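Local coordinates for protein arsenite methyltransferase (Chlamydomonas reinhardtii, PDB 5EVJ) that probably transfers methyl groups from S-adenosyl-L-methionine to trivalent arsenic, turning arsenic triglutathione into mono-, di- and trimethylated products, at residues D115-P118 against A119-E122; D129-A132 against R133-G137; Q147-I150 against E151-D154; A156-D160 against S161-L165; Y304-D307 against D308-F312. The protein carries 15 engineered substitutions. All coordinates share one frame; numbering follows the deposited sequence.

In the fold
Interactions 1 to 4 come one after another within the methyltransferase domain, a Rossmann-like fold whose mixed sheet has strand order 3-2-1-4-5-7-6. Interaction 1 joins strand 110-115 to helix 118-126, and interaction 2 lies on the next helix, 128-135, their centres about 21 Å apart. Interactions 3 and 4 share the connection from strand 143-147 to strand 163-169. Their centres lie about 11 Å apart, and Leu153 O and Leu158 N, 2.9 Å apart, probably hydrogen-bond. Asp115 O and Gly148 N probably do likewise between interactions 1 and 3, at the ends of neighbouring parallel strands. Interaction 5, a hairpin about 28 Å from interaction 4, centre to centre, belongs to a separate two-stranded sheet.

Interaction 1 of 5, residues D115-P118 against A119-E122; sequences DMTP and AQLE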
loop_
_atom_site.group_PDB
_atom_site.type_symbol
_atom_site.label_atom_id
_atom_site.label_comp_id
_atom_site.label_asym_id
_atom_site.label_seq_id
_atom_site.Cartn_x
_atom_site.Cartn_y
_atom_site.Cartn_z
ATOM N N ASP A 115 14.402 -8.124 -1.610
ATOM C CA ASP A 115 14.453 -8.231 -3.075
ATOM C C ASP A 115 15.009 -9.536 -3.615
ATOM O O ASP A 115 15.590 -10.331 -2.866
ATOM C CB ASP A 115 15.082 -7.034 -3.753
ATOM C CG ASP A 115 14.591 -6.881 -5.239
ATOM O OD1 ASP A 115 15.195 -7.527 -6.125
ATOM O OD2 ASP A 115 13.635 -6.124 -5.522
ATOM N N MET A 116 14.754 -9.768 -4.897
ATOM C CA MET A 116 15.053 -11.047 -5.523
ATOM C C MET A 116 16.492 -11.036 -6.058
ATOM O O MET A 116 17.159 -12.084 -6.076
ATOM C CB MET A 116 14.045 -11.339 -6.644
ATOM C CG MET A 116 14.111 -12.770 -7.189
ATOM S SD MET A 116 13.612 -12.973 -8.929
ATOM C CE MET A 116 14.996 -12.335 -9.897
ATOM N N THR A 117 16.959 -9.837 -6.437
ATOM C CA THR A 117 18.242 -9.593 -7.149
ATOM C C THR A 117 19.418 -9.012 -6.307
ATOM O O THR A 117 19.349 -7.855 -5.881
ATOM C CB THR A 117 17.951 -8.684 -8.353
ATOM O OG1 THR A 117 16.817 -9.227 -9.012
ATOM C CG2 THR A 117 19.101 -8.633 -9.349
ATOM N N PRO A 118 20.511 -9.809 -6.105
ATOM C CA PRO A 118 21.747 -9.403 -5.354
ATOM C C PRO A 118 22.403 -8.058 -5.803
ATOM O O PRO A 118 22.858 -7.261 -4.977
ATOM C CB PRO A 118 22.697 -10.592 -5.593
ATOM C CG PRO A 118 22.150 -11.279 -6.839
ATOM C CD PRO A 118 20.663 -11.168 -6.693
ATOM N N ALA A 119 22.428 -7.821 -7.110
ATOM C CA ALA A 119 22.859 -6.552 -7.665
ATOM C C ALA A 119 22.071 -5.360 -7.099
ATOM O O ALA A 119 22.669 -4.362 -6.669
ATOM C CB ALA A 119 22.757 -6.585 -9.193
ATOM N N GLN A 120 20.738 -5.465 -7.122
ATOM C CA GLN A 120 19.871 -4.438 -6.566
ATOM C C GLN A 120 20.039 -4.306 -5.017
ATOM O O GLN A 120 20.190 -3.184 -4.493
ATOM C CB GLN A 120 18.411 -4.682 -7.003
ATOM C CG GLN A 120 18.116 -4.408 -8.486
ATOM C CD GLN A 120 18.199 -2.915 -8.785
ATOM O OE1 GLN A 120 19.288 -2.375 -9.058
ATOM N NE2 GLN A 120 17.048 -2.228 -8.711
ATOM N N LEU A 121 20.069 -5.439 -4.307
ATOM C CA LEU A 121 20.353 -5.457 -2.862
ATOM C C LEU A 121 21.558 -4.587 -2.471
ATOM O O LEU A 121 21.462 -3.642 -1.654
ATOM C CB LEU A 121 20.650 -6.877 -2.445
ATOM C CG LEU A 121 20.275 -7.374 -1.065
ATOM C CD1 LEU A 121 18.790 -7.779 -1.104
ATOM C CD2 LEU A 121 21.220 -8.530 -0.668
ATOM N N GLU A 122 22.694 -4.926 -3.068
ATOM C CA GLU A 122 23.994 -4.377 -2.710
ATOM C C GLU A 122 24.020 -2.862 -2.906
ATOM O O GLU A 122 24.699 -2.160 -2.129
ATOM C CB GLU A 122 25.125 -5.101 -3.492
ATOM C CG GLU A 122 26.533 -4.889 -2.920
ATOM C CD GLU A 122 26.634 -5.191 -1.419
ATOM O OE1 GLU A 122 26.128 -6.254 -0.956
ATOM O OE2 GLU A 122 27.228 -4.362 -0.695
#
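Backbone bonds from Leu121 N to Thr117 O and from Glu122 N to Pro118 O, both 3.0 Å, set the first turn of helix 118-126, where the chain leaves strand 110-115 in a strand-turn-helix unit of the Rossmann-like fold. The first is nearly straight at 171° and lies in the carbonyl plane, whereas the second donor is tilted from that plane. Thr117 occupies the N-cap position, yet its side chain makes no capping bond: with CG2 anti to the backbone N (chi1 -47° for OG1), the methyl is directed at Ala119, and Thr117 CG2 stands 4.2 Å from Ala119 CB. Across the turn, Leu121 CB rests 3.4 Å from Pro118 O. The loop is shaped by an Asx turn, in which Thr117 N donates to Asp115 OD1 at 2.9 Å and 170°, using the anti lone pair of that oxygen. The other oxygen, Asp115 OD2, accepts from Gly93 N, in a glycine-rich segment that resembles a Rossmann-type GxGxxA pattern, so the carboxylate is held at both oxygens. Gln120 bends away at chi2 to donate through NE2 to Lys70 O, while its stem remains beside the turn, Gln120 CB 3.5 Å from Thr117 O.

Interaction 2 of 5, residues D129-A132 against R133-G137; sequences DAYA and RDKLG. Engineered in segment 129-132: Ala132 (natural residue Cys).
Tyr131 and Leu136 meet on the last part of helix 128-135, where the helix widens into a pi-type turn, and the conformations of these two side chains carry the contact. The tyrosine has CG anti to its own amide nitrogen (chi1 166°), which carries the ring along the helix flank toward Leu136. Leu136 places CG over one ring face, 4.2 Å from the Tyr131 ring centroid and 23° off the normal. This CH-pi contact is offset toward the rim, with Leu136 CD1 reaching 3.4 Å from Tyr131 CE2. Lys135 crosses the tyrosine at about a right angle and approaches obliquely through its stem, Lys135 CB lying 4.0 Å from Tyr131 CD1. Outside the turn, Tyr131 OH is hydrogen-bonded to Tyr99 O, and the rings of Tyr131 and Tyr99 also meet, tying this helix to helix 96-104.

The backbone supplies the evidence for the widened turn: Tyr131 O accepts from Leu136 N at 3.0 Å, five residues on, and more weakly from Lys135 N. Regular helical bonds precede it, from Arg133 to Asp129 and from Asp134 to Ala130. Ala132 is an engineered replacement for cysteine. On the outer flank, Arg133 CG passes 3.0 Å from Asp129 O.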
loop_
_atom_site.group_PDB
_atom_site.type_symbol
_atom_site.label_atom_id
_atom_site.label_comp_id
_atom_site.label_asym_id
_atom_site.label_seq_id
_atom_site.Cartn_x
_atom_site.Cartn_y
_atom_site.Cartn_z
ATOM N N ASP A 129 24.311 3.415 5.506
ATOM C CA ASP A 129 24.800 4.025 6.738
ATOM C C ASP A 129 24.949 5.497 6.547
ATOM O O ASP A 129 24.494 6.337 7.401
ATOM C CB ASP A 129 26.116 3.396 7.223
ATOM C CG ASP A 129 25.953 1.908 7.638
ATOM O OD1 ASP A 129 24.944 1.536 8.292
ATOM O OD2 ASP A 129 26.855 1.101 7.315
ATOM N N ALA A 130 25.582 5.821 5.418
ATOM C CA ALA A 130 25.921 7.208 5.105
ATOM C C ALA A 130 24.632 8.055 4.969
ATOM O O ALA A 130 24.575 9.218 5.404
ATOM C CB ALA A 130 26.761 7.267 3.823
ATOM N N TYR A 131 23.591 7.462 4.377
ATOM C CA TYR A 131 22.301 8.142 4.237
ATOM C C TYR A 131 21.694 8.420 5.604
ATOM O O TYR A 131 21.263 9.585 5.972
ATOM C CB TYR A 131 21.404 7.289 3.330
ATOM C CG TYR A 131 19.937 7.672 3.346
ATOM C CD1 TYR A 131 19.487 8.821 2.675
ATOM C CD2 TYR A 131 18.982 6.873 4.046
ATOM C CE1 TYR A 131 18.136 9.163 2.702
ATOM C CE2 TYR A 131 17.622 7.207 4.050
ATOM C CZ TYR A 131 17.209 8.342 3.383
ATOM O OH TYR A 131 15.896 8.698 3.418
ATOM N N ALA A 132 21.669 7.369 6.396
ATOM C CA ALA A 132 21.037 7.474 7.726
ATOM C C ALA A 132 21.813 8.413 8.608
ATOM O O ALA A 132 21.227 9.141 9.426
ATOM C CB ALA A 132 20.936 6.091 8.394
ATOM N N ARG A 133 23.148 8.385 8.496
ATOM C CA ARG A 133 23.944 9.266 9.368
ATOM C C ARG A 133 23.947 10.760 8.926
ATOM O O ARG A 133 23.537 11.641 9.706
ATOM C CB ARG A 133 25.315 8.672 9.611
ATOM C CG ARG A 133 25.241 7.263 10.207
ATOM C CD ARG A 133 26.610 6.582 10.294
ATOM N NE ARG A 133 27.404 7.236 11.338
ATOM C CZ ARG A 133 28.577 7.864 11.170
ATOM N NH1 ARG A 133 29.192 7.906 9.974
ATOM N NH2 ARG A 133 29.155 8.450 12.223
ATOM N N ASP A 134 24.312 11.040 7.674
ATOM C CA ASP A 134 24.420 12.439 7.239
ATOM C C ASP A 134 23.101 13.024 6.843
ATOM O O ASP A 134 22.864 14.184 7.166
ATOM C CB ASP A 134 25.327 12.644 6.018
ATOM C CG ASP A 134 26.316 11.527 5.819
ATOM O OD1 ASP A 134 26.795 10.929 6.822
ATOM O OD2 ASP A 134 26.643 11.268 4.637
ATOM N N LYS A 135 22.261 12.275 6.110
ATOM C CA LYS A 135 20.997 12.860 5.669
ATOM C C LYS A 135 19.921 12.830 6.732
ATOM O O LYS A 135 19.200 13.794 6.916
ATOM C CB LYS A 135 20.519 12.266 4.349
ATOM C CG LYS A 135 21.460 12.598 3.185
ATOM C CD LYS A 135 21.750 14.097 3.177
ATOM C CE LYS A 135 22.322 14.560 1.845
ATOM N NZ LYS A 135 23.615 13.882 1.654
ATOM N N LEU A 136 19.786 11.733 7.440
ATOM C CA LEU A 136 18.689 11.709 8.413
ATOM C C LEU A 136 19.163 12.122 9.803
ATOM O O LEU A 136 18.342 12.411 10.664
ATOM C CB LEU A 136 17.948 10.349 8.443
ATOM C CG LEU A 136 17.528 9.842 7.027
ATOM C CD1 LEU A 136 16.771 8.501 7.077
ATOM C CD2 LEU A 136 16.729 10.928 6.295
ATOM N N GLY A 137 20.481 12.178 10.009
ATOM C CA GLY A 137 21.039 12.450 11.331
ATOM C C GLY A 137 20.708 11.342 12.340
ATOM O O GLY A 137 20.596 11.628 13.492
#

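Interaction 3 of 5, residues Q147-I150 against E151-D154; sequences QGEI and EYLD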
loop_
_atom_site.group_PDB
_atom_site.type_symbol
_atom_site.label_atom_id
_atom_site.label_comp_id
_atom_site.label_asym_id
_atom_site.label_seq_id
_atom_site.Cartn_x
_atom_site.Cartn_y
_atom_site.Cartn_z
ATOM N N GLN A 147 17.650 -10.796 1.055
ATOM C CA GLN A 147 17.462 -11.416 -0.226
ATOM C C GLN A 147 16.362 -12.444 -0.146
ATOM O O GLN A 147 16.406 -13.354 0.682
ATOM C CB GLN A 147 18.765 -12.086 -0.680
ATOM C CG GLN A 147 18.658 -12.900 -1.968
ATOM C CD GLN A 147 19.699 -12.481 -3.019
ATOM O OE1 GLN A 147 19.341 -12.222 -4.168
ATOM N NE2 GLN A 147 20.990 -12.403 -2.629
ATOM N N GLY A 148 15.412 -12.384 -1.076
ATOM C CA GLY A 148 14.259 -13.284 -0.933
ATOM C C GLY A 148 13.276 -13.261 -2.046
ATOM O O GLY A 148 13.384 -12.473 -2.960
ATOM N N GLU A 149 12.301 -14.147 -1.965
ATOM C CA GLU A 149 11.177 -14.071 -2.843
ATOM C C GLU A 149 9.953 -13.528 -2.136
ATOM O O GLU A 149 9.479 -14.082 -1.122
ATOM C CB GLU A 149 10.841 -15.423 -3.388
ATOM C CG GLU A 149 11.825 -15.953 -4.423
ATOM C CD GLU A 149 11.604 -17.447 -4.618
ATOM O OE1 GLU A 149 11.684 -18.213 -3.617
ATOM O OE2 GLU A 149 11.306 -17.855 -5.758
ATOM N N ILE A 150 9.378 -12.492 -2.739
ATOM C CA ILE A 150 8.188 -11.898 -2.139
ATOM C C ILE A 150 7.078 -12.880 -1.869
ATOM O O ILE A 150 6.326 -12.640 -0.923
ATOM C CB ILE A 150 7.744 -10.594 -2.794
ATOM C CG1 ILE A 150 7.367 -10.804 -4.265
ATOM C CG2 ILE A 150 8.829 -9.500 -2.640
ATOM C CD1 ILE A 150 6.958 -9.483 -4.860
ATOM N N GLU A 151 7.071 -14.042 -2.563
ATOM C CA GLU A 151 6.064 -15.129 -2.326
ATOM C C GLU A 151 6.307 -15.920 -1.072
ATOM O O GLU A 151 5.437 -16.712 -0.676
ATOM C CB GLU A 151 6.024 -16.165 -3.481
ATOM C CG GLU A 151 5.640 -15.604 -4.884
ATOM C CD GLU A 151 6.647 -14.618 -5.440
ATOM O OE1 GLU A 151 7.803 -14.592 -4.975
ATOM O OE2 GLU A 151 6.320 -13.853 -6.371
ATOM N N TYR A 152 7.498 -15.778 -0.469
ATOM C CA TYR A 152 7.958 -16.724 0.592
ATOM C C TYR A 152 8.546 -16.015 1.799
ATOM O O TYR A 152 9.630 -16.345 2.290
ATOM C CB TYR A 152 8.920 -17.814 0.043
ATOM C CG TYR A 152 8.183 -18.842 -0.806
ATOM C CD1 TYR A 152 7.466 -19.894 -0.185
ATOM C CD2 TYR A 152 8.158 -18.736 -2.173
ATOM C CE1 TYR A 152 6.726 -20.780 -0.937
ATOM C CE2 TYR A 152 7.451 -19.647 -2.970
ATOM C CZ TYR A 152 6.730 -20.656 -2.343
ATOM O OH TYR A 152 6.009 -21.588 -3.090
ATOM N N LEU A 153 7.789 -15.072 2.336
ATOM C CA LEU A 153 8.292 -14.320 3.452
ATOM C C LEU A 153 8.690 -15.242 4.571
ATOM O O LEU A 153 9.581 -14.900 5.322
ATOM C CB LEU A 153 7.261 -13.292 3.903
ATOM C CG LEU A 153 6.851 -12.297 2.804
ATOM C CD1 LEU A 153 5.993 -11.185 3.373
ATOM C CD2 LEU A 153 8.052 -11.719 2.094
ATOM N N ASP A 154 8.012 -16.385 4.719
ATOM C CA ASP A 154 8.379 -17.416 5.751
ATOM C C ASP A 154 9.823 -17.905 5.455
ATOM O O ASP A 154 10.654 -17.986 6.335
ATOM C CB ASP A 154 7.398 -18.626 5.729
ATOM C CG ASP A 154 6.990 -19.007 4.286
ATOM O OD1 ASP A 154 7.447 -18.375 3.329
ATOM O OD2 ASP A 154 6.165 -19.859 4.069
HETATM O O HOH W 1 10.124 -12.688 -5.427
#
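Glu149 and Tyr152 touch through both backbone and side chains. Tyr152 N donates to Glu149 O at 2.7 Å and 163°, although the donor sits above the carbonyl plane rather than on a lone pair. Beside that bond the two side chains run in the same direction, carboxylate and ring planes 30° apart, and Glu149 OE1 comes obliquely to within 3.8 Å of Tyr152 CD2.

Glu151 folds back on the preceding residues because its chain bends at chi2 (65°), which brings OE1 to 3.5 Å from Glu149 CB. A water joins this carboxylate to the backbone: it accepts from Ile150 N at 2.8 Å and donates to Glu151 OE1 at 3.0 Å. The direct approach of Ile150 N to that oxygen has too poor an angle for a bond, so the water makes the link. Leu153 packs its CD2 3.6 Å from Ile150 O.

Farther out, Glu151 OE2 is hydrogen-bonded to Ser175 OG, holding the carboxylate from its other oxygen. Arg180 of helix 178-188 bonds to Glu151 O and makes a salt bridge with Asp154 OD1. Leu153 and Ile150 face Leu90 of strand 86-90. The arrangement is a tight turn in the connection from strand 143-147 to strand 163-169 of the Rossmann-like methyltransferase fold.

Interaction 4 of 5, residues A156-D160 against S161-L165; sequences AGLED and SSFDL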
loop_
_atom_site.group_PDB
_atom_site.type_symbol
_atom_site.label_atom_id
_atom_site.label_comp_id
_atom_site.label_asym_id
_atom_site.label_seq_id
_atom_site.Cartn_x
_atom_site.Cartn_y
_atom_site.Cartn_z
ATOM N N ALA A 156 12.146 -16.282 3.967
ATOM C CA ALA A 156 12.997 -15.174 4.356
ATOM C C ALA A 156 13.050 -14.997 5.888
ATOM O O ALA A 156 13.697 -14.067 6.356
ATOM C CB ALA A 156 12.521 -13.890 3.695
ATOM N N GLY A 157 12.399 -15.866 6.665
ATOM C CA GLY A 157 12.475 -15.729 8.136
ATOM C C GLY A 157 11.546 -14.672 8.744
ATOM O O GLY A 157 11.709 -14.304 9.901
ATOM N N LEU A 158 10.555 -14.180 7.981
ATOM C CA LEU A 158 9.650 -13.139 8.525
ATOM C C LEU A 158 8.460 -13.726 9.260
ATOM O O LEU A 158 7.608 -14.488 8.670
ATOM C CB LEU A 158 9.240 -12.145 7.448
ATOM C CG LEU A 158 10.413 -11.525 6.682
ATOM C CD1 LEU A 158 9.972 -10.598 5.556
ATOM C CD2 LEU A 158 11.429 -10.819 7.603
ATOM N N GLU A 159 8.395 -13.359 10.540
ATOM C CA GLU A 159 7.433 -13.891 11.461
ATOM C C GLU A 159 6.039 -13.226 11.323
ATOM O O GLU A 159 5.902 -12.098 10.859
ATOM C CB GLU A 159 7.895 -13.665 12.925
ATOM C CG GLU A 159 9.354 -13.992 13.320
ATOM C CD GLU A 159 9.667 -15.501 13.344
ATOM O OE1 GLU A 159 8.738 -16.361 13.353
ATOM O OE2 GLU A 159 10.876 -15.860 13.354
ATOM N N ASP A 160 5.036 -13.954 11.790
ATOM C CA ASP A 160 3.669 -13.528 11.920
ATOM C C ASP A 160 3.639 -12.245 12.696
ATOM O O ASP A 160 4.382 -12.095 13.650
ATOM C CB ASP A 160 2.915 -14.570 12.744
ATOM C CG ASP A 160 2.745 -15.846 12.025
ATOM O OD1 ASP A 160 3.390 -16.075 10.985
ATOM O OD2 ASP A 160 1.969 -16.676 12.516
ATOM N N SER A 161 2.737 -11.331 12.306
ATOM C CA SER A 161 2.496 -10.092 13.038
ATOM C C SER A 161 3.741 -9.308 13.342
ATOM O O SER A 161 3.874 -8.746 14.384
ATOM C CB SER A 161 1.721 -10.367 14.348
ATOM O OG SER A 161 0.649 -11.243 14.060
ATOM N N SER A 162 4.676 -9.248 12.438
ATOM C CA SER A 162 5.947 -8.555 12.791
ATOM C C SER A 162 6.074 -7.208 12.111
ATOM O O SER A 162 7.075 -6.526 12.283
ATOM C CB SER A 162 7.117 -9.460 12.445
ATOM O OG SER A 162 7.056 -9.852 11.092
ATOM N N PHE A 163 5.044 -6.799 11.353
ATOM C CA PHE A 163 5.109 -5.531 10.621
ATOM C C PHE A 163 3.806 -4.755 10.748
ATOM O O PHE A 163 2.694 -5.347 10.768
ATOM C CB PHE A 163 5.412 -5.767 9.149
ATOM C CG PHE A 163 6.827 -6.198 8.906
ATOM C CD1 PHE A 163 7.850 -5.272 8.897
ATOM C CD2 PHE A 163 7.138 -7.541 8.703
ATOM C CE1 PHE A 163 9.162 -5.641 8.678
ATOM C CE2 PHE A 163 8.456 -7.918 8.519
ATOM C CZ PHE A 163 9.469 -6.947 8.475
ATOM N N ASP A 164 3.922 -3.446 10.809
ATOM C CA ASP A 164 2.723 -2.631 10.839
ATOM C C ASP A 164 2.213 -2.290 9.450
ATOM O O ASP A 164 1.017 -2.179 9.302
ATOM C CB ASP A 164 3.006 -1.355 11.588
ATOM C CG ASP A 164 3.426 -1.650 13.042
ATOM O OD1 ASP A 164 2.616 -2.247 13.804
ATOM O OD2 ASP A 164 4.559 -1.262 13.375
ATOM N N LEU A 165 3.124 -2.141 8.460
ATOM C CA LEU A 165 2.796 -1.761 7.115
ATOM C C LEU A 165 3.540 -2.701 6.253
ATOM O O LEU A 165 4.749 -3.014 6.532
ATOM C CB LEU A 165 3.327 -0.348 6.720
ATOM C CG LEU A 165 2.486 0.871 7.087
ATOM C CD1 LEU A 165 1.114 0.824 6.427
ATOM C CD2 LEU A 165 2.273 0.983 8.622
#
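Ser162 and Glu159 form the closing pair of a type II beta turn, Glu159 to Ser162, which reverses the chain just before strand 163-169 of the Rossmann-like sheet.

The polar link is a side-chain bond: Ser162 OG donates to Glu159 O at 2.5 Å. The hydroxyl is tilted 28° from the carbonyl plane, with a C=O...donor angle of 137°, so it meets the oxygen from one side rather than head-on. The serine torsion explains this reach, because OG sits between the backbone N and the carbonyl carbon (chi1 55°) and is thereby brought back over the turn. The backbone amide, Ser162 N, is 3.5 Å from Glu159 O. Replacing Ser162 by an alanine would probably leave Glu159 O without its hydroxyl donor and the turn with a weaker closure.

Charged contacts lie outward. Asp160 OD1 makes a salt bridge with Arg187 of helix 178-188, and the same arginine also bonds to Leu158 O, so one guanidinium joins two points of the loop to the helix end.

Apolar contact lies on the inner side. Leu158, pointing toward the strand segment, and Phe163 both pack on Leu88 of strand 86-90 and on Val188 of helix 178-188, between sheet and helix. Between the two, the leucine approaches the ring at its edge, close to the ring plane, rather than over a face: Leu158 CD2 is 4.3 Å from Phe163 CE2.

Interaction 5 of 5, residues Y304-D307 against D308-F312; sequences YDLD and DHHRF
Asp307 and His310 meet with the carboxylate turned 77° from the imidazole plane and Asp307 OD1 at the ring edge. His310 ND1 donates to Asp307 OD1 at 2.6 Å and 161°. The oxygen lies in the ring plane and receives the proton on its syn lone pair. On the anti side the same oxygen accepts from His309 N at 2.8 Å. Two donors thus grip one atom and fix the rotation of the carboxylate, which chi1 of 53° folds back toward the turn amides. Asp307 OD2 makes a salt bridge with Arg243. With a leucine in place of Asp307, His310 ND1 and His309 N would probably lose their common acceptor, Arg243 its partner carboxylate, and the imidazole would be freer to turn.

The pair sits at the end of a beta hairpin, strands 303-305 and 310-313. A type I turn from Asp307 to His310 connects the strands, and Leu306 and Asp307 both face His310 in a classic beta bulge. Tyr304 and Phe312 form a hydrogen-bonded pair, with Tyr304 N to Phe312 O at 2.7 Å.

On the face with Asp305 and Arg311, carboxylate and guanidinium planes are inclined to each other, and the salt bridge is long, Asp305 OD1 to Arg311 NE 3.6 Å. That oxygen also lies along the arginine stem, 3.2 Å from Arg311 CB. On the opposite face Phe312 turns its ring edge to Leu306, whose CB is 4.0 Å from Phe312 CE1, and meets Phe337 edge-to-face.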
loop_
_atom_site.group_PDB
_atom_site.type_symbol
_atom_site.label_atom_id
_atom_site.label_comp_id
_atom_site.label_asym_id
_atom_site.label_seq_id
_atom_site.Cartn_x
_atom_site.Cartn_y
_atom_site.Cartn_z
ATOM N N TYR A 304 -7.620 14.761 6.125
ATOM C CA TYR A 304 -6.965 13.498 5.788
ATOM C C TYR A 304 -7.821 12.616 4.854
ATOM O O TYR A 304 -9.002 12.295 5.147
ATOM C CB TYR A 304 -6.780 12.736 7.073
ATOM C CG TYR A 304 -6.160 11.386 6.826
ATOM C CD1 TYR A 304 -4.809 11.280 6.505
ATOM C CD2 TYR A 304 -6.918 10.224 6.923
ATOM C CE1 TYR A 304 -4.228 10.035 6.273
ATOM C CE2 TYR A 304 -6.345 8.978 6.727
ATOM C CZ TYR A 304 -5.007 8.895 6.385
ATOM O OH TYR A 304 -4.443 7.674 6.152
ATOM N N ASP A 305 -7.263 12.232 3.739
ATOM C CA ASP A 305 -7.898 11.172 2.912
ATOM C C ASP A 305 -7.609 9.730 3.351
ATOM O O ASP A 305 -6.497 9.225 3.134
ATOM C CB ASP A 305 -7.474 11.324 1.442
ATOM C CG ASP A 305 -7.868 12.719 0.855
ATOM O OD1 ASP A 305 -9.033 13.166 1.046
ATOM O OD2 ASP A 305 -6.979 13.366 0.266
ATOM N N LEU A 306 -8.604 9.054 3.921
ATOM C CA LEU A 306 -8.506 7.620 4.070
ATOM C C LEU A 306 -8.419 7.006 2.673
ATOM O O LEU A 306 -7.568 6.160 2.378
ATOM C CB LEU A 306 -9.734 7.066 4.787
ATOM C CG LEU A 306 -9.861 5.518 4.836
ATOM C CD1 LEU A 306 -8.715 4.866 5.659
ATOM C CD2 LEU A 306 -11.190 5.178 5.522
ATOM N N ASP A 307 -9.375 7.330 1.818
ATOM C CA ASP A 307 -9.404 6.704 0.473
ATOM C C ASP A 307 -10.137 7.699 -0.378
ATOM O O ASP A 307 -10.569 8.726 0.148
ATOM C CB ASP A 307 -10.100 5.334 0.476
ATOM C CG ASP A 307 -11.484 5.372 1.079
ATOM O OD1 ASP A 307 -12.294 6.258 0.701
ATOM O OD2 ASP A 307 -11.796 4.486 1.924
ATOM N N ASP A 308 -10.317 7.394 -1.662
ATOM C CA ASP A 308 -10.887 8.374 -2.574
ATOM C C ASP A 308 -12.382 8.643 -2.382
ATOM O O ASP A 308 -12.904 9.488 -3.084
ATOM C CB ASP A 308 -10.615 7.981 -4.019
ATOM C CG ASP A 308 -11.280 6.662 -4.403
ATOM O OD1 ASP A 308 -12.055 6.071 -3.623
ATOM O OD2 ASP A 308 -10.973 6.190 -5.508
ATOM N N HIS A 309 -13.053 7.924 -1.466
ATOM C CA HIS A 309 -14.478 8.244 -1.073
ATOM C C HIS A 309 -14.624 8.730 0.349
ATOM O O HIS A 309 -15.738 8.864 0.853
ATOM C CB HIS A 309 -15.390 7.027 -1.287
ATOM C CG HIS A 309 -15.419 6.596 -2.714
ATOM N ND1 HIS A 309 -16.101 7.297 -3.689
ATOM C CD2 HIS A 309 -14.781 5.592 -3.354
ATOM C CE1 HIS A 309 -15.911 6.727 -4.859
ATOM N NE2 HIS A 309 -15.118 5.686 -4.685
ATOM N N HIS A 310 -13.508 8.979 1.018
ATOM C CA HIS A 310 -13.583 9.336 2.452
ATOM C C HIS A 310 -12.522 10.340 2.785
ATOM O O HIS A 310 -11.383 9.968 3.077
ATOM C CB HIS A 310 -13.421 8.108 3.370
ATOM C CG HIS A 310 -14.482 7.067 3.184
ATOM N ND1 HIS A 310 -14.443 6.142 2.164
ATOM C CD2 HIS A 310 -15.620 6.817 3.885
ATOM C CE1 HIS A 310 -15.500 5.353 2.254
ATOM N NE2 HIS A 310 -16.230 5.745 3.292
ATOM N N ARG A 311 -12.906 11.603 2.772
ATOM C CA ARG A 311 -12.038 12.689 3.181
ATOM C C ARG A 311 -12.568 13.252 4.494
ATOM O O ARG A 311 -13.719 13.606 4.552
ATOM C CB ARG A 311 -12.035 13.779 2.110
ATOM C CG ARG A 311 -11.358 15.078 2.514
ATOM C CD ARG A 311 -11.191 15.883 1.242
ATOM N NE ARG A 311 -9.943 16.616 1.226
ATOM C CZ ARG A 311 -9.779 17.829 1.769
ATOM N NH1 ARG A 311 -10.815 18.460 2.363
ATOM N NH2 ARG A 311 -8.572 18.422 1.710
ATOM N N PHE A 312 -11.723 13.313 5.512
ATOM C CA PHE A 312 -12.065 13.756 6.835
ATOM C C PHE A 312 -11.461 15.101 7.031
ATOM O O PHE A 312 -10.201 15.298 6.874
ATOM C CB PHE A 312 -11.431 12.870 7.919
ATOM C CG PHE A 312 -12.013 11.505 7.965
ATOM C CD1 PHE A 312 -11.541 10.502 7.087
ATOM C CD2 PHE A 312 -13.109 11.250 8.801
ATOM C CE1 PHE A 312 -12.141 9.268 7.080
ATOM C CE2 PHE A 312 -13.728 10.000 8.769
ATOM C CZ PHE A 312 -13.226 9.013 7.916
#